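Local coordinates for domain of Unknown Function with a Cystatin-Like Fold (Nostoc punctiforme, PDB 2RGQ), which is of unknown function, but has the cystatin-like fold of the SnoaL-like, NTF2-related proteins and may likewise enclose a small-molecule pocket, at residues A6-E11 and G116-I121; S22-D27 and V94-L99; D38-G43 and I47-E52. One frame throughout, in Å; residues are numbered along the deposited sequence. Where two conformers were deposited one is given.

All three contacts belong to one cystatin-like fold, in which helices pack against a mixed, strongly curved sheet. Interactions 1 and 2 use the two ends of the same helix 6-25; their centres lie 25 Å apart, on opposite sides of the chain's centre, and both border the second subunit. Interaction 3 is the hairpin at the sheet's margin, its centre 19 Å from that of interaction 1, which it meets directly: Ala40 N is 2.9 Å from Ile121 O, strands 39-43 and 117-127 being neighbours. Interactions 2 and 3 do not touch. Separate glycerols, probably from the crystallisation liquor, lie about 4 Å (nearest atoms) from the Arg96 and Gln42 side chains and establish no functional site.

Interaction 1 (A6-E11 and G116-I121)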
ATOM      1  N   ALA B   6      18.088   1.191   2.628  1.00  8.90           N
ATOM      2  CA  ALA B   6      16.850   1.085   1.871  1.00  9.15           C
ATOM      3  C   ALA B   6      16.465  -0.382   1.777  1.00  9.07           C
ATOM      4  O   ALA B   6      15.289  -0.728   1.897  1.00  7.79           O
ATOM      5  CB  ALA B   6      17.065   1.672   0.448  1.00  8.33           C
ATOM      6  N   LEU B   7      17.465  -1.255   1.592  1.00 10.91           N
ATOM      7  CA  LEU B   7      17.180  -2.716   1.591  1.00 11.75           C
ATOM      8  C   LEU B   7      16.624  -3.175   2.920  1.00 12.37           C
ATOM      9  O   LEU B   7      15.665  -4.004   2.930  1.00 11.68           O
ATOM     10  CB  LEU B   7      18.371  -3.555   1.161  1.00 12.44           C
ATOM     11  CG  LEU B   7      18.756  -3.605  -0.330  1.00 12.71           C
ATOM     12  CD1 LEU B   7      20.054  -4.296  -0.417  1.00 13.19           C
ATOM     13  CD2 LEU B   7      17.687  -4.312  -1.224  1.00 12.66           C
ATOM     14  N   ASP B   8      17.151  -2.647   4.043  1.00 12.71           N
ATOM     15  CA  ASP B   8      16.591  -2.983   5.367  1.00 10.41           C
ATOM     16  C   ASP B   8      15.108  -2.588   5.472  1.00 11.28           C
ATOM     17  O   ASP B   8      14.283  -3.380   5.925  1.00  9.70           O
ATOM     18  CB  ASP B   8      17.319  -2.305   6.557  1.00 11.35           C
ATOM     19  CG  ASP B   8      18.753  -2.805   6.786  1.00 10.84           C
ATOM     20  OD1 ASP B   8      19.044  -4.006   6.598  1.00 11.63           O
ATOM     21  OD2 ASP B   8      19.614  -1.960   7.185  1.00 10.81           O
ATOM     22  N   LYS B   9      14.782  -1.359   5.104  1.00 11.04           N
ATOM     23  CA  LYS B   9      13.391  -0.883   5.122  1.00 11.41           C
ATOM     24  C   LYS B   9      12.450  -1.764   4.294  1.00  9.56           C
ATOM     25  O   LYS B   9      11.364  -2.119   4.743  1.00 11.75           O
ATOM     26  CB  LYS B   9      13.330   0.581   4.656  1.00 12.43           C
ATOM     27  CG  LYS B   9      13.965   1.580   5.700  1.00 13.91           C
ATOM     28  CD  LYS B   9      13.478   3.010   5.426  1.00 16.94           C
ATOM     29  CE  LYS B   9      13.721   3.935   6.615  1.00 18.81           C
ATOM     30  NZ  LYS B   9      12.975   5.225   6.403  1.00 19.02           N
ATOM     31  N   LEU B  10      12.883  -2.098   3.072  1.00 10.72           N
ATOM     32  CA  LEU B  10      12.087  -2.962   2.186  1.00 10.23           C
ATOM     33  C   LEU B  10      11.868  -4.342   2.808  1.00 10.38           C
ATOM     34  O   LEU B  10      10.738  -4.865   2.788  1.00 10.14           O
ATOM     35  CB  LEU B  10      12.708  -3.034   0.806  1.00 10.66           C
ATOM     36  CG  LEU B  10      12.716  -1.778  -0.028  1.00 11.55           C
ATOM     37  CD1 LEU B  10      13.671  -1.917  -1.174  1.00  9.39           C
ATOM     38  CD2 LEU B  10      11.304  -1.464  -0.578  1.00 13.18           C
ATOM     39  N   GLU B  11      12.913  -4.908   3.401  1.00  9.94           N
ATOM     40  CA  GLU B  11      12.821  -6.206   4.127  1.00 10.81           C
ATOM     41  C   GLU B  11      11.877  -6.112   5.318  1.00 10.17           C
ATOM     42  O   GLU B  11      11.087  -7.025   5.582  1.00  9.20           O
ATOM     43  CB  GLU B  11      14.204  -6.726   4.568  1.00 13.49           C
ATOM     44  CG  GLU B  11      14.211  -8.239   4.908  1.00 15.05           C
ATOM     45  CD  GLU B  11      15.553  -8.779   5.383  1.00 17.74           C
ATOM     46  OE1 GLU B  11      16.563  -8.251   4.887  1.00 16.80           O
ATOM     47  OE2 GLU B  11      15.594  -9.712   6.249  1.00 14.02           O
ATOM     48  N   GLY B 116      21.641 -11.807  10.485  1.00 12.99           N
ATOM     49  CA  GLY B 116      21.531 -11.150   9.210  1.00 14.61           C
ATOM     50  C   GLY B 116      20.191 -10.978   8.549  1.00 13.79           C
ATOM     51  O   GLY B 116      20.146 -10.489   7.407  1.00 14.72           O
ATOM     52  N   LYS B 117      19.119 -11.349   9.242  1.00 10.65           N
ATOM     53  CA  LYS B 117      17.769 -11.264   8.729  1.00 12.72           C
ATOM     54  C   LYS B 117      16.871 -10.541   9.689  1.00 12.20           C
ATOM     55  O   LYS B 117      16.998 -10.749  10.904  1.00 10.01           O
ATOM     56  CB  LYS B 117      17.259 -12.686   8.555  1.00 16.50           C
ATOM     57  CG  LYS B 117      15.869 -12.822   7.995  1.00 20.53           C
ATOM     58  CD  LYS B 117      15.701 -14.232   7.429  1.00 22.55           C
ATOM     59  CE  LYS B 117      14.247 -14.525   7.070  1.00 23.95           C
ATOM     60  NZ  LYS B 117      13.692 -13.615   6.052  1.00 21.84           N
ATOM     61  N   TRP B 118      15.883  -9.801   9.149  1.00  9.19           N
ATOM     62  CA  TRP B 118      14.934  -9.081  10.003  1.00 11.12           C
ATOM     63  C   TRP B 118      13.792  -9.995  10.409  1.00 10.30           C
ATOM     64  O   TRP B 118      13.290 -10.824   9.608  1.00  9.24           O
ATOM     65  CB  TRP B 118      14.346  -7.841   9.335  1.00 10.73           C
ATOM     66  CG  TRP B 118      15.325  -6.769   9.126  1.00 10.14           C
ATOM     67  CD1 TRP B 118      16.042  -6.544   8.012  1.00  8.47           C
ATOM     68  CD2 TRP B 118      15.691  -5.759  10.066  1.00 10.00           C
ATOM     69  NE1 TRP B 118      16.819  -5.419   8.167  1.00 12.66           N
ATOM     70  CE2 TRP B 118      16.639  -4.929   9.433  1.00  9.76           C
ATOM     71  CE3 TRP B 118      15.337  -5.492  11.385  1.00 11.83           C
ATOM     72  CZ2 TRP B 118      17.237  -3.824  10.079  1.00 11.54           C
ATOM     73  CZ3 TRP B 118      15.911  -4.383  12.043  1.00 11.29           C
ATOM     74  CH2 TRP B 118      16.863  -3.568  11.387  1.00 10.79           C
ATOM     75  N   TYR B 119      13.396  -9.836  11.665  1.00  9.39           N
ATOM     76  CA  TYR B 119      12.298 -10.557  12.277  1.00  9.73           C
ATOM     77  C   TYR B 119      11.424  -9.686  13.151  1.00  9.92           C
ATOM     78  O   TYR B 119      11.889  -8.696  13.712  1.00  9.44           O
ATOM     79  CB  TYR B 119      12.840 -11.624  13.241  1.00 11.46           C
ATOM     80  CG  TYR B 119      13.603 -12.700  12.580  1.00 10.78           C
ATOM     81  CD1 TYR B 119      12.953 -13.808  12.027  1.00 12.29           C
ATOM     82  CD2 TYR B 119      14.975 -12.613  12.459  1.00 12.39           C
ATOM     83  CE1 TYR B 119      13.675 -14.810  11.393  1.00 13.07           C
ATOM     84  CE2 TYR B 119      15.712 -13.604  11.815  1.00 14.54           C
ATOM     85  CZ  TYR B 119      15.066 -14.701  11.302  1.00 14.34           C
ATOM     86  OH  TYR B 119      15.828 -15.640  10.649  1.00 14.25           O
ATOM     87  N   LEU B 120      10.146 -10.036  13.242  1.00 10.21           N
ATOM     88  CA  LEU B 120       9.245  -9.423  14.198  1.00  9.71           C
ATOM     89  C   LEU B 120       9.583  -9.837  15.648  1.00 12.83           C
ATOM     90  O   LEU B 120       9.603 -11.048  15.988  1.00 13.19           O
ATOM     91  CB  LEU B 120       7.793  -9.852  13.890  1.00 10.70           C
ATOM     92  CG  LEU B 120       7.144  -9.311  12.608  1.00 11.62           C
ATOM     93  CD1 LEU B 120       5.826 -10.051  12.357  1.00 11.86           C
ATOM     94  CD2 LEU B 120       6.892  -7.813  12.697  1.00 11.86           C
ATOM     95  N   ILE B 121       9.858  -8.851  16.505  1.00 10.66           N
ATOM     96  CA  ILE B 121      10.015  -9.093  17.951  1.00  9.56           C
ATOM     97  C   ILE B 121       8.673  -8.912  18.658  1.00 11.19           C
ATOM     98  O   ILE B 121       8.308  -9.676  19.567  1.00  9.39           O
ATOM     99  CB  ILE B 121      11.042  -8.123  18.602  1.00 12.61           C
ATOM    100  CG1 ILE B 121      12.435  -8.329  17.960  1.00 12.69           C
ATOM    101  CG2 ILE B 121      11.038  -8.268  20.166  1.00 13.13           C
ATOM    102  CD1 ILE B 121      13.016  -9.754  18.103  1.00 14.97           C
TER
HETATM  103  O   HOH W   1      13.189 -10.845   6.949  1.00 13.65           O
HETATM  104  O   HOH W   2      18.941  -8.476   6.024  1.00 29.52           O
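Lys117 meets Glu11 mainly with the aliphatic part of its side chain, CG lying 3.6 Å from Glu11 OE2, while the preceding Gly116 is linked through water 2, which gives one hydrogen bond to the Gly116 carbonyl and another to Glu11 OE1, 2.6 Å from the water oxygen. The Lys117 ammonium group turns back at the last torsion and donates to water 1, which also lies within hydrogen-bonding distance of Glu11 OE2 and the Trp118 carbonyl; Lys117 NZ itself stays 4.3 Å from Glu11 OE2, beyond a salt bridge.

Trp118 carries most of the direct contact. Its backbone N donates to Glu11 OE2 over 2.9 Å in an almost straight bond (177°), meeting the oxygen from above the carboxylate plane. Glu11 spans the gap because its CG stands opposite the backbone N (chi1 -162°) and the chain beyond is extended. The same carboxylate meets the indole at its edge, Glu11 CD lying 3.5 Å from Trp118 CD1 with the two planes nearly perpendicular. Further along that edge, Trp118 NE1 donates to Asp8 OD1 at 3.1 Å; the acceptor is almost in the ring plane, although the donor stands above the carboxylate plane. Asp8 OD1 also forms a salt bridge with Lys113, which probably helps to fix the carboxylate. A leucine in place of Trp118 would probably leave Asp8 OD1 without its indole donor and open a gap beside the Glu11 carboxylate.

Val111 and Leu15 also pack against the indole, placing it between sheet and helix. With axes 9.3 Å apart and crossing at -37°, this is the helix-on-sheet packing of the cystatin-like fold, here fastened by two acidic side chains on successive helical turns.

Interaction 2 (S22-D27 and V94-L99)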
ATOM      1  N   SER B  22       0.516 -14.793   4.481  1.00 10.45           N
ATOM      2  CA  SER B  22       0.558 -16.132   5.068  0.50  9.39           C
ATOM      3  C   SER B  22      -0.723 -16.419   5.859  1.00 10.47           C
ATOM      4  O   SER B  22      -1.262 -17.530   5.793  1.00  9.96           O
ATOM      5  CB  SER B  22       1.802 -16.310   5.954  0.50  9.12           C
ATOM      6  OG  SER B  22       2.995 -16.171   5.192  0.50  5.33           O
ATOM      7  N   LEU B  23      -1.202 -15.407   6.588  1.00  9.62           N
ATOM      8  CA  LEU B  23      -2.448 -15.530   7.351  1.00 10.58           C
ATOM      9  C   LEU B  23      -3.616 -15.784   6.414  1.00  9.67           C
ATOM     10  O   LEU B  23      -4.431 -16.683   6.640  1.00  9.56           O
ATOM     11  CB  LEU B  23      -2.668 -14.246   8.147  1.00 11.02           C
ATOM     12  CG  LEU B  23      -3.892 -14.154   9.071  1.00 12.19           C
ATOM     13  CD1 LEU B  23      -3.886 -15.219  10.169  1.00 12.70           C
ATOM     14  CD2 LEU B  23      -3.940 -12.702   9.650  1.00 13.30           C
ATOM     15  N   ASP B  24      -3.686 -15.027   5.334  1.00  9.53           N
ATOM     16  CA  ASP B  24      -4.791 -15.199   4.386  1.00 10.70           C
ATOM     17  C   ASP B  24      -4.786 -16.545   3.666  1.00 10.94           C
ATOM     18  O   ASP B  24      -5.868 -17.120   3.455  1.00 12.53           O
ATOM     19  CB  ASP B  24      -4.859 -14.061   3.376  1.00 11.70           C
ATOM     20  CG  ASP B  24      -5.199 -12.701   4.017  1.00 10.83           C
ATOM     21  OD1 ASP B  24      -5.905 -12.606   5.050  1.00 11.07           O
ATOM     22  OD2 ASP B  24      -4.771 -11.715   3.472  1.00 10.62           O
ATOM     23  N   LYS B  25      -3.585 -17.010   3.316  1.00 12.98           N
ATOM     24  CA  LYS B  25      -3.361 -18.329   2.692  0.50 13.87           C
ATOM     25  C   LYS B  25      -3.461 -19.498   3.727  1.00 14.72           C
ATOM     26  O   LYS B  25      -3.546 -20.657   3.353  1.00 15.13           O
ATOM     27  CB  LYS B  25      -1.987 -18.314   1.989  0.50 15.01           C
ATOM     28  CG  LYS B  25      -1.693 -19.498   1.045  0.50 15.49           C
ATOM     29  CD  LYS B  25      -0.279 -19.399   0.468  0.50 15.67           C
ATOM     30  N   GLU B  26      -3.453 -19.182   5.015  1.00 14.38           N
ATOM     31  CA  GLU B  26      -3.467 -20.120   6.125  1.00 14.83           C
ATOM     32  C   GLU B  26      -2.185 -20.984   6.095  1.00 15.04           C
ATOM     33  O   GLU B  26      -2.221 -22.163   6.423  1.00 16.40           O
ATOM     34  CB  GLU B  26      -4.752 -20.971   6.175  1.00 16.00           C
ATOM     35  CG  GLU B  26      -5.992 -20.144   5.950  1.00 15.71           C
ATOM     36  CD  GLU B  26      -7.282 -20.838   6.324  1.00 18.25           C
ATOM     37  OE1 GLU B  26      -7.241 -21.937   6.909  1.00 18.32           O
ATOM     38  OE2 GLU B  26      -8.353 -20.259   6.019  1.00 19.27           O
ATOM     39  N   ASP B  27      -1.073 -20.357   5.692  1.00 13.43           N
ATOM     40  CA  ASP B  27       0.252 -20.958   5.574  1.00 14.85           C
ATOM     41  C   ASP B  27       0.967 -20.693   6.885  1.00 12.13           C
ATOM     42  O   ASP B  27       1.675 -19.658   7.044  1.00 11.99           O
ATOM     43  CB  ASP B  27       0.987 -20.315   4.375  1.00 16.11           C
ATOM     44  CG  ASP B  27       2.390 -20.866   4.149  1.00 17.65           C
ATOM     45  OD1 ASP B  27       2.976 -21.590   4.987  1.00 18.45           O
ATOM     46  OD2 ASP B  27       2.948 -20.521   3.099  1.00 21.17           O
ATOM     47  N   VAL B  94     -10.625  -6.730   4.166  1.00  9.85           N
ATOM     48  CA  VAL B  94     -11.800  -6.845   3.320  1.00  9.75           C
ATOM     49  C   VAL B  94     -12.105  -8.322   3.124  1.00 10.57           C
ATOM     50  O   VAL B  94     -11.222  -9.166   3.322  1.00 10.28           O
ATOM     51  CB  VAL B  94     -11.619  -6.140   1.935  1.00  9.69           C
ATOM     52  CG1 VAL B  94     -11.216  -4.691   2.155  1.00 11.21           C
ATOM     53  CG2 VAL B  94     -10.621  -6.850   1.042  1.00 11.57           C
ATOM     54  N   ASN B  95     -13.347  -8.611   2.752  1.00  9.45           N
ATOM     55  CA  ASN B  95     -13.767  -9.971   2.523  1.00 11.62           C
ATOM     56  C   ASN B  95     -13.407 -10.443   1.141  1.00 10.98           C
ATOM     57  O   ASN B  95     -13.522  -9.702   0.223  1.00 11.75           O
ATOM     58  CB  ASN B  95     -15.267 -10.082   2.703  1.00 12.35           C
ATOM     59  CG  ASN B  95     -15.690  -9.817   4.117  1.00 13.29           C
ATOM     60  OD1 ASN B  95     -14.855  -9.876   5.030  1.00 14.89           O
ATOM     61  ND2 ASN B  95     -16.986  -9.563   4.329  1.00 14.27           N
ATOM     62  N   ARG B  96     -13.015 -11.694   1.015  1.00 12.35           N
ATOM     63  CA  ARG B  96     -12.776 -12.298  -0.296  1.00 11.55           C
ATOM     64  C   ARG B  96     -14.030 -12.806  -0.983  1.00 13.27           C
ATOM     65  O   ARG B  96     -14.066 -12.887  -2.195  1.00 12.02           O
ATOM     66  CB  ARG B  96     -11.887 -13.521  -0.156  1.00 12.39           C
ATOM     67  CG  ARG B  96     -10.517 -13.229   0.351  1.00 12.28           C
ATOM     68  CD  ARG B  96      -9.506 -14.333   0.010  1.00 14.39           C
ATOM     69  NE  ARG B  96      -9.768 -15.633   0.630  1.00 11.78           N
ATOM     70  CZ  ARG B  96      -9.119 -16.178   1.672  1.00 13.60           C
ATOM     71  NH1 ARG B  96      -8.211 -15.530   2.393  1.00  9.22           N
ATOM     72  NH2 ARG B  96      -9.472 -17.407   2.054  1.00 13.57           N
ATOM     73  N   GLU B  97     -15.018 -13.229  -0.187  1.00 13.93           N
ATOM     74  CA  GLU B  97     -16.230 -13.880  -0.717  0.50 13.88           C
ATOM     75  C   GLU B  97     -17.401 -12.937  -1.029  1.00 13.58           C
ATOM     76  O   GLU B  97     -18.353 -13.342  -1.686  1.00 13.22           O
ATOM     77  CB  GLU B  97     -16.636 -15.008   0.231  0.50 15.19           C
ATOM     78  CG  GLU B  97     -15.550 -16.116   0.276  0.50 16.78           C
ATOM     79  CD  GLU B  97     -15.677 -17.044   1.466  0.50 18.24           C
ATOM     80  OE1 GLU B  97     -16.811 -17.420   1.825  0.50 18.50           O
ATOM     81  OE2 GLU B  97     -14.614 -17.413   2.017  0.50 20.94           O
ATOM     82  N   ASP B  98     -17.330 -11.692  -0.549  1.00 11.43           N
ATOM     83  CA  ASP B  98     -18.320 -10.666  -0.850  1.00 12.20           C
ATOM     84  C   ASP B  98     -17.649  -9.294  -0.868  1.00 12.55           C
ATOM     85  O   ASP B  98     -16.434  -9.185  -0.657  1.00 11.75           O
ATOM     86  CB  ASP B  98     -19.518 -10.741   0.122  1.00 13.62           C
ATOM     87  CG  ASP B  98     -19.117 -10.525   1.566  1.00 14.64           C
ATOM     88  OD1 ASP B  98     -18.346  -9.593   1.874  1.00 13.07           O
ATOM     89  OD2 ASP B  98     -19.623 -11.294   2.423  1.00 17.94           O
ATOM     90  N   LEU B  99     -18.440  -8.256  -1.134  1.00 10.90           N
ATOM     91  CA  LEU B  99     -17.895  -6.902  -1.330  1.00 11.63           C
ATOM     92  C   LEU B  99     -17.890  -6.050  -0.080  1.00 11.99           C
ATOM     93  O   LEU B  99     -17.775  -4.821  -0.162  1.00 13.47           O
ATOM     94  CB  LEU B  99     -18.633  -6.224  -2.505  1.00 11.87           C
ATOM     95  CG  LEU B  99     -18.315  -6.928  -3.853  1.00 14.17           C
ATOM     96  CD1 LEU B  99     -19.107  -6.282  -4.955  1.00 15.17           C
ATOM     97  CD2 LEU B  99     -16.835  -6.920  -4.221  1.00 14.28           C
TER
HETATM   98  O   HOH W   3      -8.328 -17.636   4.993  1.00 12.06           O
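Arg96 extends its side chain from the end of strand 84-95 to the C-terminal turn of helix 6-25, where NH1 donates to Asp24 O at 3.0 Å. The bond is bent, with an N-H...O angle of 136°: the donor stands above the carbonyl plane, and the oxygen lies 32° out of the guanidinium plane. A turn at chi3 (-64°) swings the guanidinium round on an otherwise extended chain. The close side of the contact is completed by Asp24 CB, 3.8 Å from Arg96 NH1. The Asp24 carboxylate, in contrast, is engaged by His71 and by Tyr90 of the second subunit; its OD1 is 4.6 Å from Arg96 NH1, too far for a salt bridge. Arg96 NH1 also donates to the carbonyl of Lys69, so a single nitrogen joins the helix end to the neighbouring strand 69-80.

The acceptor belongs to a Schellman motif. Glu26 adopts positive phi, and two backbone bonds return to the last turn, Asp27 N to Ser22 O at 2.8 Å and Glu26 N to Leu23 O at 3.1 Å. The arginine thus brings positive charge to a helix C terminus, which would probably be favourable to the helix dipole.

The looser side is bridged by solvent. Water 3 accepts from Arg96 NH2 at 3.2 Å and lies within hydrogen-bonding distance of Asp24 O and Glu26 OE2. Glu26 comes no nearer to the guanidinium than 5.0 Å, OE2 to NH2, and forms its salt bridge with Arg67. The loop around Arg96 is tied within itself, Asn95 ND2 donating to Asp98 OD1 on the syn side of the carboxylate, 2.8 Å away and in the amide plane of Asn95.

Interaction 3 (D38-G43 and I47-E52); sequences DGALQG and IAKGKE
Leu41 and Ala48 form the central hydrogen-bonded pair of this antiparallel hairpin, with reciprocal bonds of 2.9 Å from Leu41 N to Ala48 O and from Ala48 N to Leu41 O. The non-hydrogen-bonded pairs Ala40-Lys49 and Gln42-Ile47 flank it, and a third backbone bond joins Gly50 N to Gly39 O at 3.1 Å, nearly along the C=O axis.

On the face that carries Ala40, Gln42, Ile47 and Lys49, Gln42 and Ile47 lie side by side and point the same way: the amide end, NE2, rests 3.6 Å from Ile47 CD1. Lys49 runs past Ala40, its CG 3.8 Å from Ala40 CB, and then bends at chi4 (-69°) so that NZ donates to Asp38 O. That bond is 3.0 Å long and lies in the carbonyl plane; the Asp38 carboxylate is not its acceptor, OD2 remaining 4.7 Å from Lys49 NZ.

Farther out, Gln42 OE1 accepts from Gln124, which probably holds the amide in its rotation beside Ile47. The other face of the hairpin, bearing Leu41 and Ala48, is covered by Leu54 of helix 51-66, which starts just after Gly50 at the N-cap position. Strand 117-127 binds the far edge of strand 39-43 through backbone bonds from Ala40 and Gln42.

Chemically, the pairing rests mainly on main-chain N-H and C=O groups, whose bonds define the register, while the lysine adds a charged donor to a carbonyl where the strand turns its corner and so probably steadies that end of the hairpin.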
ATOM      1  N   ASP B  38      11.518 -15.898  19.879  1.00 11.54           N
ATOM      2  CA  ASP B  38      10.809 -15.380  21.061  1.00 13.71           C
ATOM      3  C   ASP B  38       9.927 -14.174  20.725  1.00 13.99           C
ATOM      4  O   ASP B  38       9.604 -13.375  21.604  1.00 14.20           O
ATOM      5  CB  ASP B  38      11.792 -15.070  22.223  1.00 15.59           C
ATOM      6  CG  ASP B  38      12.902 -14.083  21.840  1.00 18.49           C
ATOM      7  OD1 ASP B  38      13.153 -13.900  20.640  1.00 18.25           O
ATOM      8  OD2 ASP B  38      13.520 -13.500  22.744  1.00 20.36           O
ATOM      9  N   GLY B  39       9.524 -14.064  19.454  1.00 11.57           N
ATOM     10  CA  GLY B  39       8.685 -12.988  18.990  1.00 10.77           C
ATOM     11  C   GLY B  39       7.277 -13.095  19.527  1.00 11.88           C
ATOM     12  O   GLY B  39       6.856 -14.179  19.890  1.00  9.76           O
ATOM     13  N   ALA B  40       6.548 -11.974  19.522  1.00 10.80           N
ATOM     14  CA  ALA B  40       5.218 -11.935  20.097  1.00 11.96           C
ATOM     15  C   ALA B  40       4.244 -11.145  19.239  1.00 10.95           C
ATOM     16  O   ALA B  40       4.661 -10.256  18.488  1.00 12.20           O
ATOM     17  CB  ALA B  40       5.246 -11.340  21.498  1.00 10.44           C
ATOM     18  N   LEU B  41       2.976 -11.542  19.328  1.00 11.00           N
ATOM     19  CA  LEU B  41       1.827 -10.854  18.690  1.00 11.08           C
ATOM     20  C   LEU B  41       0.842 -10.504  19.791  1.00 11.11           C
ATOM     21  O   LEU B  41       0.394 -11.418  20.538  1.00 11.57           O
ATOM     22  CB  LEU B  41       1.114 -11.741  17.681  1.00 10.73           C
ATOM     23  CG  LEU B  41      -0.139 -11.138  16.991  1.00 10.98           C
ATOM     24  CD1 LEU B  41       0.133  -9.832  16.291  1.00 11.74           C
ATOM     25  CD2 LEU B  41      -0.765 -12.131  16.000  1.00 13.39           C
ATOM     26  N   GLN B  42       0.502  -9.208  19.895  1.00 11.19           N
ATOM     27  CA  GLN B  42      -0.475  -8.716  20.862  1.00 11.00           C
ATOM     28  C   GLN B  42      -1.591  -7.956  20.178  1.00 10.54           C
ATOM     29  O   GLN B  42      -1.329  -7.116  19.349  1.00 11.29           O
ATOM     30  CB  GLN B  42       0.175  -7.763  21.857  1.00 10.67           C
ATOM     31  CG  GLN B  42      -0.729  -7.315  22.996  1.00 10.83           C
ATOM     32  CD  GLN B  42       0.022  -6.547  24.052  1.00 12.24           C
ATOM     33  OE1 GLN B  42       1.077  -5.936  23.781  1.00 14.97           O
ATOM     34  NE2 GLN B  42      -0.496  -6.594  25.279  1.00 14.51           N
ATOM     35  N   GLY B  43      -2.822  -8.207  20.622  1.00 11.10           N
ATOM     36  CA  GLY B  43      -4.009  -7.451  20.214  1.00 11.81           C
ATOM     37  C   GLY B  43      -4.983  -7.458  21.399  1.00 12.68           C
ATOM     38  O   GLY B  43      -4.644  -7.936  22.477  1.00 13.19           O
ATOM     39  N   ILE B  47      -2.007 -12.028  24.058  1.00 13.08           N
ATOM     40  CA  ILE B  47      -0.624 -12.085  23.621  1.00 12.11           C
ATOM     41  C   ILE B  47      -0.279 -13.543  23.294  1.00 11.14           C
ATOM     42  O   ILE B  47      -0.671 -14.451  24.025  1.00 12.52           O
ATOM     43  CB  ILE B  47       0.330 -11.642  24.756  1.00 13.32           C
ATOM     44  CG1 ILE B  47       0.049 -10.200  25.199  1.00 14.35           C
ATOM     45  CG2 ILE B  47       1.777 -11.797  24.318  1.00 12.70           C
ATOM     46  CD1 ILE B  47       0.866  -9.703  26.377  1.00 16.47           C
ATOM     47  N   ALA B  48       0.411 -13.766  22.193  1.00 10.70           N
ATOM     48  CA  ALA B  48       0.939 -15.076  21.794  1.00 11.67           C
ATOM     49  C   ALA B  48       2.440 -14.838  21.698  1.00 12.20           C
ATOM     50  O   ALA B  48       2.849 -13.877  21.023  1.00 11.59           O
ATOM     51  CB  ALA B  48       0.348 -15.590  20.449  1.00 11.55           C
ATOM     52  N   LYS B  49       3.253 -15.668  22.358  1.00 11.76           N
ATOM     53  CA  LYS B  49       4.713 -15.469  22.365  1.00 12.81           C
ATOM     54  C   LYS B  49       5.413 -16.801  22.230  1.00 13.32           C
ATOM     55  O   LYS B  49       5.075 -17.773  22.933  1.00 13.17           O
ATOM     56  CB  LYS B  49       5.184 -14.778  23.648  1.00 12.49           C
ATOM     57  CG  LYS B  49       6.583 -14.172  23.596  1.00 12.94           C
ATOM     58  CD  LYS B  49       6.740 -13.004  24.533  1.00 13.58           C
ATOM     59  CE  LYS B  49       7.965 -12.170  24.230  1.00 15.11           C
ATOM     60  NZ  LYS B  49       9.204 -12.853  24.516  1.00 13.57           N
ATOM     61  N   GLY B  50       6.398 -16.829  21.344  1.00 12.29           N
ATOM     62  CA  GLY B  50       7.127 -18.027  21.016  1.00 12.81           C
ATOM     63  C   GLY B  50       6.379 -18.794  19.952  1.00 14.04           C
ATOM     64  O   GLY B  50       5.143 -18.611  19.752  1.00 12.67           O
ATOM     65  N   LYS B  51       7.092 -19.725  19.334  1.00 14.48           N
ATOM     66  CA  LYS B  51       6.556 -20.387  18.144  1.00 15.92           C
ATOM     67  C   LYS B  51       5.339 -21.244  18.382  1.00 14.96           C
ATOM     68  O   LYS B  51       4.411 -21.234  17.556  1.00 14.22           O
ATOM     69  CB  LYS B  51       7.669 -21.145  17.397  1.00 17.62           C
ATOM     70  CG  LYS B  51       8.771 -20.239  16.809  1.00 18.04           C
ATOM     71  CD  LYS B  51       8.302 -19.385  15.649  1.00 18.34           C
ATOM     72  CE  LYS B  51       9.408 -18.475  15.058  1.00 18.83           C
ATOM     73  NZ  LYS B  51      10.422 -19.218  14.222  1.00 18.85           N
ATOM     74  N   GLU B  52       5.296 -21.942  19.521  1.00 14.26           N
ATOM     75  CA  GLU B  52       4.164 -22.793  19.846  1.00 14.44           C
ATOM     76  C   GLU B  52       2.864 -21.987  20.043  1.00 13.65           C
ATOM     77  O   GLU B  52       1.826 -22.322  19.463  1.00 12.58           O
ATOM     78  CB  GLU B  52       4.462 -23.641  21.090  1.00 14.09           C
ATOM     79  CG  GLU B  52       3.356 -24.623  21.447  1.00 15.32           C
TER